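Local coordinates for Plm1 (Streptomyces sp. HK803, PDB 4HXY), which probably uses NADPH to reduce the beta-keto group of a polyketide intermediate to a hydroxyl in the first module of phoslactomycin biosynthesis, at residues L128-A142 with G157-W169. Numbering follows the deposited sequence. Where two conformers were deposited one is given.
Sequences LVDLPERIDDATRRA and GEDQLAVRDGQLW
L128 to D130 pair in parallel with Q160 to A162 through a ladder of backbone hydrogen bonds. L128 N donates to D159 O, and L161 N to L128 O. D130 N reaches L161 O, and V163 N closes the ladder on D130 O at 2.8 Å. The short strand axes are inclined at 17° to each other.

A buried salt bridge joins D130 and R164 on the face that also carries L128 and A162. R164 holds D130 OD2 end-on with two nitrogens, NH2 at 2.8 Å and NH1 at 3.1 Å. The oxygen lies in the guanidinium plane, while the carboxylate is turned 63° from it. A bend at chi2 (-69°) folds the R164 chain back toward D130. NH1 also donates to V163 O, and NE pairs with D100, so the guanidinium is fixed in rotation. D130 OD1 is held by T89 OG1 and A92 N. A leucine in place of R164 would probably leave the D130 carboxylate buried without its countercharge and V163 O without this donor.

Apolar contacts centre on V163. Its CG2 meets L131 CD2 at 3.6 Å and A142 CB at 3.8 Å, and V129 CG1 at 4.1 Å. CG1 also touches A142 CB.

At the type I' turn from R164 to Q167, A138 CB lies 4.1 Å from G166 CA. Two waters bridge here, A138 O to G166 O and T139 OG1 to G166 N. D136 N-caps the helix through T139 N.

Helix 137-148 packs on the V129 and V163 face, and helix 105-120 covers the other through W111. Strand 125-131, helix 137-148 and strand 160-164 form a beta-alpha-beta crossover, consistent with the Rossmann-like fold of ketoreductases. The turn closes a beta hairpin of strands 160-164 and 167-175, and strand 85-90 flanks strand 125-131.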
ATOM      1  N   LEU A 128      10.635   9.361  -6.910  1.00  6.24           N
ATOM      2  CA  LEU A 128      10.918   7.924  -6.837  1.00  5.84           C
ATOM      3  C   LEU A 128      11.255   7.411  -8.225  1.00  6.48           C
ATOM      4  O   LEU A 128      10.576   7.762  -9.196  1.00  5.81           O
ATOM      5  CB  LEU A 128       9.685   7.175  -6.312  1.00  6.09           C
ATOM      6  CG  LEU A 128       9.352   7.433  -4.846  1.00  5.02           C
ATOM      7  CD1 LEU A 128       7.830   7.360  -4.524  1.00  5.39           C
ATOM      8  CD2 LEU A 128      10.143   6.437  -3.995  1.00  8.55           C
ATOM      9  N   VAL A 129      12.311   6.597  -8.320  1.00  6.24           N
ATOM     10  CA  VAL A 129      12.646   5.898  -9.554  1.00  7.02           C
ATOM     11  C   VAL A 129      12.921   4.432  -9.286  1.00  7.67           C
ATOM     12  O   VAL A 129      13.816   4.101  -8.518  1.00  9.13           O
ATOM     13  CB  VAL A 129      13.850   6.499 -10.271  1.00  7.39           C
ATOM     14  CG1 VAL A 129      13.972   5.869 -11.681  1.00  7.94           C
ATOM     15  CG2 VAL A 129      13.735   8.031 -10.370  1.00  7.20           C
ATOM     16  N   ASP A 130      12.159   3.559  -9.940  1.00  7.87           N
ATOM     17  CA  ASP A 130      12.340   2.120  -9.800  1.00  8.16           C
ATOM     18  C   ASP A 130      13.202   1.607 -10.971  1.00  8.86           C
ATOM     19  O   ASP A 130      12.864   1.808 -12.136  1.00  9.76           O
ATOM     20  CB  ASP A 130      11.013   1.383  -9.731  1.00  8.10           C
ATOM     21  CG  ASP A 130      11.195  -0.083  -9.376  1.00  8.63           C
ATOM     22  OD1 ASP A 130      11.496  -0.398  -8.186  1.00  8.38           O
ATOM     23  OD2 ASP A 130      11.035  -0.910 -10.290  1.00  9.50           O
ATOM     24  N   LEU A 131      14.318   0.973 -10.650  1.00  9.14           N
ATOM     25  CA  LEU A 131      15.278   0.542 -11.653  1.00  9.39           C
ATOM     26  C   LEU A 131      15.303  -0.980 -11.703  1.00 10.00           C
ATOM     27  O   LEU A 131      14.923  -1.645 -10.755  1.00  9.86           O
ATOM     28  CB  LEU A 131      16.686   1.026 -11.277  1.00  9.68           C
ATOM     29  CG  LEU A 131      16.861   2.530 -11.079  1.00 10.61           C
ATOM     30  CD1 LEU A 131      18.282   2.812 -10.669  1.00 12.05           C
ATOM     31  CD2 LEU A 131      16.496   3.308 -12.325  1.00 10.03           C
ATOM     32  N   PRO A 132      15.751  -1.533 -12.828  1.00 11.02           N
ATOM     33  CA  PRO A 132      16.014  -2.966 -12.833  1.00 11.99           C
ATOM     34  C   PRO A 132      17.073  -3.319 -11.811  1.00 12.02           C
ATOM     35  O   PRO A 132      17.871  -2.468 -11.422  1.00 12.10           O
ATOM     36  CB  PRO A 132      16.578  -3.213 -14.233  1.00 11.57           C
ATOM     37  CG  PRO A 132      16.197  -2.041 -15.039  1.00 13.78           C
ATOM     38  CD  PRO A 132      16.138  -0.894 -14.090  1.00 11.46           C
ATOM     39  N   GLU A 133      17.059  -4.577 -11.381  0.50 12.62           N
ATOM     40  CA  GLU A 133      18.051  -5.097 -10.450  0.50 13.30           C
ATOM     41  C   GLU A 133      19.468  -4.929 -11.006  0.50 13.12           C
ATOM     42  O   GLU A 133      20.346  -4.372 -10.341  0.50 13.47           O
ATOM     43  CB  GLU A 133      17.770  -6.572 -10.162  0.50 13.80           C
ATOM     44  CG  GLU A 133      16.624  -6.847  -9.202  0.50 15.53           C
ATOM     45  CD  GLU A 133      17.093  -7.029  -7.763  0.50 18.39           C
ATOM     46  OE1 GLU A 133      17.215  -8.196  -7.320  0.50 20.58           O
ATOM     47  OE2 GLU A 133      17.354  -6.014  -7.080  0.50 19.84           O
ATOM     48  N   ARG A 134      19.682  -5.398 -12.230  1.00 13.21           N
ATOM     49  CA  ARG A 134      20.973  -5.286 -12.892  1.00 13.12           C
ATOM     50  C   ARG A 134      21.056  -3.932 -13.571  1.00 13.05           C
ATOM     51  O   ARG A 134      20.294  -3.637 -14.479  1.00 13.31           O
ATOM     52  CB  ARG A 134      21.176  -6.427 -13.889  1.00 13.62           C
ATOM     53  CG  ARG A 134      22.433  -6.305 -14.777  1.00 14.84           C
ATOM     54  CD  ARG A 134      23.724  -6.157 -13.975  1.00 14.10           C
ATOM     55  NE  ARG A 134      23.928  -7.219 -13.006  1.00 14.94           N
ATOM     56  CZ  ARG A 134      24.473  -8.412 -13.255  1.00 15.96           C
ATOM     57  NH1 ARG A 134      24.897  -8.718 -14.480  1.00 17.42           N
ATOM     58  NH2 ARG A 134      24.620  -9.308 -12.282  1.00 14.12           N
ATOM     59  N   ILE A 135      21.968  -3.104 -13.089  1.00 13.00           N
ATOM     60  CA  ILE A 135      22.166  -1.785 -13.652  1.00 14.03           C
ATOM     61  C   ILE A 135      23.132  -1.860 -14.828  1.00 15.17           C
ATOM     62  O   ILE A 135      24.349  -1.909 -14.661  1.00 15.80           O
ATOM     63  CB  ILE A 135      22.651  -0.814 -12.582  1.00 14.16           C
ATOM     64  CG1 ILE A 135      21.599  -0.725 -11.472  1.00 15.83           C
ATOM     65  CG2 ILE A 135      22.858   0.578 -13.185  1.00 12.97           C
ATOM     66  CD1 ILE A 135      22.080  -0.047 -10.223  1.00 15.43           C
ATOM     67  N   ASP A 136      22.563  -1.894 -16.019  1.00 15.98           N
ATOM     68  CA  ASP A 136      23.351  -1.822 -17.240  1.00 17.56           C
ATOM     69  C   ASP A 136      23.572  -0.358 -17.629  1.00 18.09           C
ATOM     70  O   ASP A 136      23.082   0.561 -16.960  1.00 16.78           O
ATOM     71  CB  ASP A 136      22.709  -2.668 -18.355  1.00 18.05           C
ATOM     72  CG  ASP A 136      21.299  -2.210 -18.735  1.00 20.33           C
ATOM     73  OD1 ASP A 136      20.856  -1.123 -18.309  1.00 19.89           O
ATOM     74  OD2 ASP A 136      20.628  -2.966 -19.467  1.00 23.36           O
ATOM     75  N   ASP A 137      24.339  -0.131 -18.695  1.00 19.22           N
ATOM     76  CA  ASP A 137      24.605   1.233 -19.155  1.00 20.29           C
ATOM     77  C   ASP A 137      23.335   2.005 -19.527  1.00 19.13           C
ATOM     78  O   ASP A 137      23.246   3.215 -19.285  1.00 20.42           O
ATOM     79  CB  ASP A 137      25.599   1.232 -20.341  1.00 21.54           C
ATOM     80  CG  ASP A 137      27.071   1.320 -19.900  1.00 25.79           C
ATOM     81  OD1 ASP A 137      27.400   1.987 -18.874  1.00 31.92           O
ATOM     82  OD2 ASP A 137      27.920   0.725 -20.610  1.00 31.44           O
ATOM     83  N   ALA A 138      22.355   1.326 -20.116  1.00 17.79           N
ATOM     84  CA  ALA A 138      21.089   1.949 -20.488  1.00 17.54           C
ATOM     85  C   ALA A 138      20.376   2.472 -19.237  1.00 16.85           C
ATOM     86  O   ALA A 138      19.829   3.569 -19.232  1.00 16.89           O
ATOM     87  CB  ALA A 138      20.196   0.955 -21.212  1.00 17.29           C
ATOM     88  N   THR A 139      20.403   1.676 -18.179  1.00 16.59           N
ATOM     89  CA  THR A 139      19.760   2.067 -16.939  1.00 15.95           C
ATOM     90  C   THR A 139      20.476   3.248 -16.297  1.00 16.58           C
ATOM     91  O   THR A 139      19.840   4.209 -15.842  1.00 16.35           O
ATOM     92  CB  THR A 139      19.707   0.891 -15.959  1.00 15.92           C
ATOM     93  OG1 THR A 139      18.965  -0.185 -16.553  1.00 14.98           O
ATOM     94  CG2 THR A 139      19.063   1.334 -14.658  1.00 15.80           C
ATOM     95  N   ARG A 140      21.801   3.194 -16.268  1.00 17.31           N
ATOM     96  CA  ARG A 140      22.590   4.329 -15.785  1.00 18.75           C
ATOM     97  C   ARG A 140      22.222   5.640 -16.475  1.00 19.38           C
ATOM     98  O   ARG A 140      22.091   6.668 -15.824  1.00 19.46           O
ATOM     99  CB  ARG A 140      24.072   4.070 -15.984  1.00 18.98           C
ATOM    100  CG  ARG A 140      24.634   3.092 -15.015  1.00 18.68           C
ATOM    101  CD  ARG A 140      26.098   2.840 -15.314  1.00 18.14           C
ATOM    102  NE  ARG A 140      26.990   3.786 -14.649  1.00 18.65           N
ATOM    103  CZ  ARG A 140      27.618   4.804 -15.240  1.00 21.27           C
ATOM    104  NH1 ARG A 140      27.455   5.066 -16.533  1.00 22.69           N
ATOM    105  NH2 ARG A 140      28.421   5.576 -14.524  1.00 21.79           N
ATOM    106  N   ARG A 141      22.050   5.601 -17.796  1.00 20.34           N
ATOM    107  CA  ARG A 141      21.773   6.811 -18.568  1.00 20.92           C
ATOM    108  C   ARG A 141      20.363   7.344 -18.378  1.00 20.59           C
ATOM    109  O   ARG A 141      20.155   8.562 -18.388  1.00 21.22           O
ATOM    110  CB  ARG A 141      22.041   6.585 -20.063  1.00 21.53           C
ATOM    111  CG  ARG A 141      23.497   6.355 -20.413  1.00 23.95           C
ATOM    112  CD  ARG A 141      23.706   6.502 -21.933  1.00 28.26           C
ATOM    113  NE  ARG A 141      22.808   5.615 -22.685  1.00 30.70           N
ATOM    114  CZ  ARG A 141      23.082   4.354 -23.033  1.00 34.38           C
ATOM    115  NH1 ARG A 141      24.256   3.783 -22.732  1.00 36.05           N
ATOM    116  NH2 ARG A 141      22.172   3.647 -23.701  1.00 34.99           N
ATOM    117  N   ALA A 142      19.409   6.442 -18.204  1.00 20.01           N
ATOM    118  CA  ALA A 142      18.050   6.834 -17.936  1.00 19.70           C
ATOM    119  C   ALA A 142      17.976   7.554 -16.589  1.00 19.38           C
ATOM    120  O   ALA A 142      17.298   8.549 -16.464  1.00 19.65           O
ATOM    121  CB  ALA A 142      17.119   5.621 -17.964  1.00 19.80           C
ATOM    122  N   GLY A 157       8.672  17.432 -14.557  1.00 18.29           N
ATOM    123  CA  GLY A 157       7.795  17.433 -13.383  1.00 16.76           C
ATOM    124  C   GLY A 157       7.383  16.034 -12.917  1.00 15.34           C
ATOM    125  O   GLY A 157       6.594  15.894 -11.981  1.00 16.70           O
ATOM    126  N   GLU A 158       7.886  14.999 -13.574  1.00 13.95           N
ATOM    127  CA  GLU A 158       7.509  13.643 -13.191  1.00 11.75           C
ATOM    128  C   GLU A 158       8.263  13.273 -11.914  1.00 10.21           C
ATOM    129  O   GLU A 158       9.440  13.626 -11.773  1.00 10.50           O
ATOM    130  CB  GLU A 158       7.827  12.670 -14.333  1.00 11.61           C
ATOM    131  CG  GLU A 158       7.071  12.964 -15.652  1.00 12.73           C
ATOM    132  CD  GLU A 158       5.572  12.768 -15.562  1.00 13.05           C
ATOM    133  OE1 GLU A 158       5.086  12.111 -14.610  1.00  7.31           O
ATOM    134  OE2 GLU A 158       4.858  13.249 -16.468  1.00 14.08           O
ATOM    135  N   ASP A 159       7.587  12.598 -10.978  1.00  7.71           N
ATOM    136  CA  ASP A 159       8.211  12.214  -9.707  1.00  7.55           C
ATOM    137  C   ASP A 159       7.926  10.768  -9.274  1.00  6.65           C
ATOM    138  O   ASP A 159       8.321  10.367  -8.181  1.00  6.15           O
ATOM    139  CB  ASP A 159       7.773  13.193  -8.605  1.00  7.74           C
ATOM    140  CG  ASP A 159       6.253  13.168  -8.346  1.00  9.32           C
ATOM    141  OD1 ASP A 159       5.502  12.475  -9.083  1.00  8.44           O
ATOM    142  OD2 ASP A 159       5.832  13.842  -7.376  1.00  9.14           O
ATOM    143  N   GLN A 160       7.239  10.009 -10.125  1.00  6.02           N
ATOM    144  CA  GLN A 160       6.990   8.581  -9.888  1.00  6.43           C
ATOM    145  C   GLN A 160       7.312   7.841 -11.178  1.00  6.62           C
ATOM    146  O   GLN A 160       6.467   7.699 -12.071  1.00  6.87           O
ATOM    147  CB  GLN A 160       5.561   8.329  -9.409  1.00  6.37           C
ATOM    148  CG  GLN A 160       5.312   8.971  -8.033  1.00  6.51           C
ATOM    149  CD  GLN A 160       3.937   8.718  -7.466  1.00  8.09           C
ATOM    150  OE1 GLN A 160       3.450   7.594  -7.481  1.00  9.90           O
ATOM    151  NE2 GLN A 160       3.337   9.750  -6.878  1.00  5.70           N
ATOM    152  N   LEU A 161       8.541   7.360 -11.251  1.00  6.00           N
ATOM    153  CA  LEU A 161       9.111   6.863 -12.500  1.00  6.27           C
ATOM    154  C   LEU A 161       9.631   5.446 -12.366  1.00  6.16           C
ATOM    155  O   LEU A 161      10.042   4.999 -11.279  1.00  5.46           O
ATOM    156  CB  LEU A 161      10.263   7.780 -12.937  1.00  6.49           C
ATOM    157  CG  LEU A 161       9.870   9.219 -13.282  1.00  8.50           C
ATOM    158  CD1 LEU A 161      11.091  10.088 -13.321  1.00 10.88           C
ATOM    159  CD2 LEU A 161       9.095   9.256 -14.620  1.00  9.85           C
ATOM    160  N   ALA A 162       9.678   4.751 -13.500  1.00  7.40           N
ATOM    161  CA  ALA A 162      10.282   3.445 -13.576  1.00  7.10           C
ATOM    162  C   ALA A 162      11.086   3.343 -14.859  1.00  8.41           C
ATOM    163  O   ALA A 162      10.684   3.855 -15.905  1.00  8.58           O
ATOM    164  CB  ALA A 162       9.208   2.345 -13.515  1.00  6.88           C
ATOM    165  N   VAL A 163      12.229   2.679 -14.763  1.00  8.82           N
ATOM    166  CA  VAL A 163      13.056   2.365 -15.936  1.00 11.13           C
ATOM    167  C   VAL A 163      12.880   0.896 -16.299  1.00 11.79           C
ATOM    168  O   VAL A 163      13.012   0.006 -15.456  1.00 11.72           O
ATOM    169  CB  VAL A 163      14.554   2.702 -15.710  1.00 10.81           C
ATOM    170  CG1 VAL A 163      15.342   2.359 -16.974  1.00 12.42           C
ATOM    171  CG2 VAL A 163      14.723   4.169 -15.365  1.00 11.94           C
ATOM    172  N   ARG A 164      12.501   0.650 -17.555  1.00 13.07           N
ATOM    173  CA  ARG A 164      12.323  -0.710 -18.073  1.00 14.41           C
ATOM    174  C   ARG A 164      12.892  -0.741 -19.480  1.00 15.67           C
ATOM    175  O   ARG A 164      12.516   0.082 -20.317  1.00 14.80           O
ATOM    176  CB  ARG A 164      10.848  -1.117 -18.106  1.00 14.21           C
ATOM    177  CG  ARG A 164      10.151  -1.170 -16.717  1.00 13.43           C
ATOM    178  CD  ARG A 164      10.669  -2.307 -15.853  1.00 13.86           C
ATOM    179  NE  ARG A 164       9.930  -2.452 -14.594  1.00 14.71           N
ATOM    180  CZ  ARG A 164      10.260  -1.869 -13.444  1.00 13.48           C
ATOM    181  NH1 ARG A 164      11.316  -1.062 -13.349  1.00 11.92           N
ATOM    182  NH2 ARG A 164       9.519  -2.097 -12.381  1.00 15.61           N
ATOM    183  N   ASP A 165      13.843  -1.646 -19.700  1.00 17.99           N
ATOM    184  CA  ASP A 165      14.556  -1.772 -20.990  1.00 20.09           C
ATOM    185  C   ASP A 165      15.069  -0.418 -21.491  1.00 19.72           C
ATOM    186  O   ASP A 165      14.943  -0.066 -22.671  1.00 20.16           O
ATOM    187  CB  ASP A 165      13.672  -2.459 -22.044  1.00 20.98           C
ATOM    188  CG  ASP A 165      14.497  -3.115 -23.178  1.00 24.70           C
ATOM    189  OD1 ASP A 165      15.743  -3.239 -23.053  1.00 28.22           O
ATOM    190  OD2 ASP A 165      13.880  -3.521 -24.191  1.00 30.04           O
ATOM    191  N   GLY A 166      15.626   0.370 -20.579  1.00 19.41           N
ATOM    192  CA  GLY A 166      16.168   1.676 -20.928  1.00 19.18           C
ATOM    193  C   GLY A 166      15.171   2.792 -21.220  1.00 19.15           C
ATOM    194  O   GLY A 166      15.573   3.889 -21.580  1.00 20.13           O
ATOM    195  N   GLN A 167      13.879   2.523 -21.063  1.00 18.15           N
ATOM    196  CA  GLN A 167      12.845   3.527 -21.293  1.00 17.59           C
ATOM    197  C   GLN A 167      12.275   3.981 -19.961  1.00 15.73           C
ATOM    198  O   GLN A 167      12.208   3.190 -19.027  1.00 14.84           O
ATOM    199  CB  GLN A 167      11.712   2.939 -22.126  1.00 18.04           C
ATOM    200  CG  GLN A 167      12.139   2.471 -23.504  1.00 22.39           C
ATOM    201  CD  GLN A 167      12.273   3.633 -24.447  1.00 27.23           C
ATOM    202  OE1 GLN A 167      11.269   4.156 -24.940  1.00 32.24           O
ATOM    203  NE2 GLN A 167      13.506   4.070 -24.682  1.00 29.65           N
ATOM    204  N   LEU A 168      11.838   5.234 -19.917  1.00 14.54           N
ATOM    205  CA  LEU A 168      11.182   5.815 -18.735  1.00 13.73           C
ATOM    206  C   LEU A 168       9.673   5.700 -18.814  1.00 11.88           C
ATOM    207  O   LEU A 168       9.061   6.058 -19.832  1.00 11.89           O
ATOM    208  CB  LEU A 168      11.513   7.302 -18.588  1.00 14.51           C
ATOM    209  CG  LEU A 168      12.590   7.785 -17.623  1.00 18.10           C
ATOM    210  CD1 LEU A 168      12.404   9.290 -17.452  1.00 19.10           C
ATOM    211  CD2 LEU A 168      12.576   7.097 -16.261  1.00 16.83           C
ATOM    212  N   TRP A 169       9.079   5.264 -17.709  1.00  9.70           N
ATOM    213  CA  TRP A 169       7.632   5.136 -17.574  1.00  8.87           C
ATOM    214  C   TRP A 169       7.199   5.953 -16.366  1.00  8.18           C
ATOM    215  O   TRP A 169       7.907   5.979 -15.365  1.00  8.73           O
ATOM    216  CB  TRP A 169       7.227   3.685 -17.350  1.00  8.76           C
ATOM    217  CG  TRP A 169       7.472   2.783 -18.522  1.00  9.40           C
ATOM    218  CD1 TRP A 169       8.664   2.296 -18.947  1.00 10.17           C
ATOM    219  CD2 TRP A 169       6.479   2.258 -19.414  1.00 10.82           C
ATOM    220  NE1 TRP A 169       8.487   1.511 -20.064  1.00 12.35           N
ATOM    221  CE2 TRP A 169       7.152   1.455 -20.357  1.00 12.12           C
ATOM    222  CE3 TRP A 169       5.091   2.390 -19.507  1.00 11.67           C
ATOM    223  CZ2 TRP A 169       6.484   0.804 -21.395  1.00 14.04           C
ATOM    224  CZ3 TRP A 169       4.423   1.714 -20.501  1.00 12.98           C
ATOM    225  CH2 TRP A 169       5.125   0.941 -21.450  1.00 15.58           C
TER
HETATM  226  O   HOH W   1      18.465   4.852 -21.434  1.00 34.76           O
HETATM  227  O   HOH W   2      16.743  -0.562 -18.173  1.00 23.06           O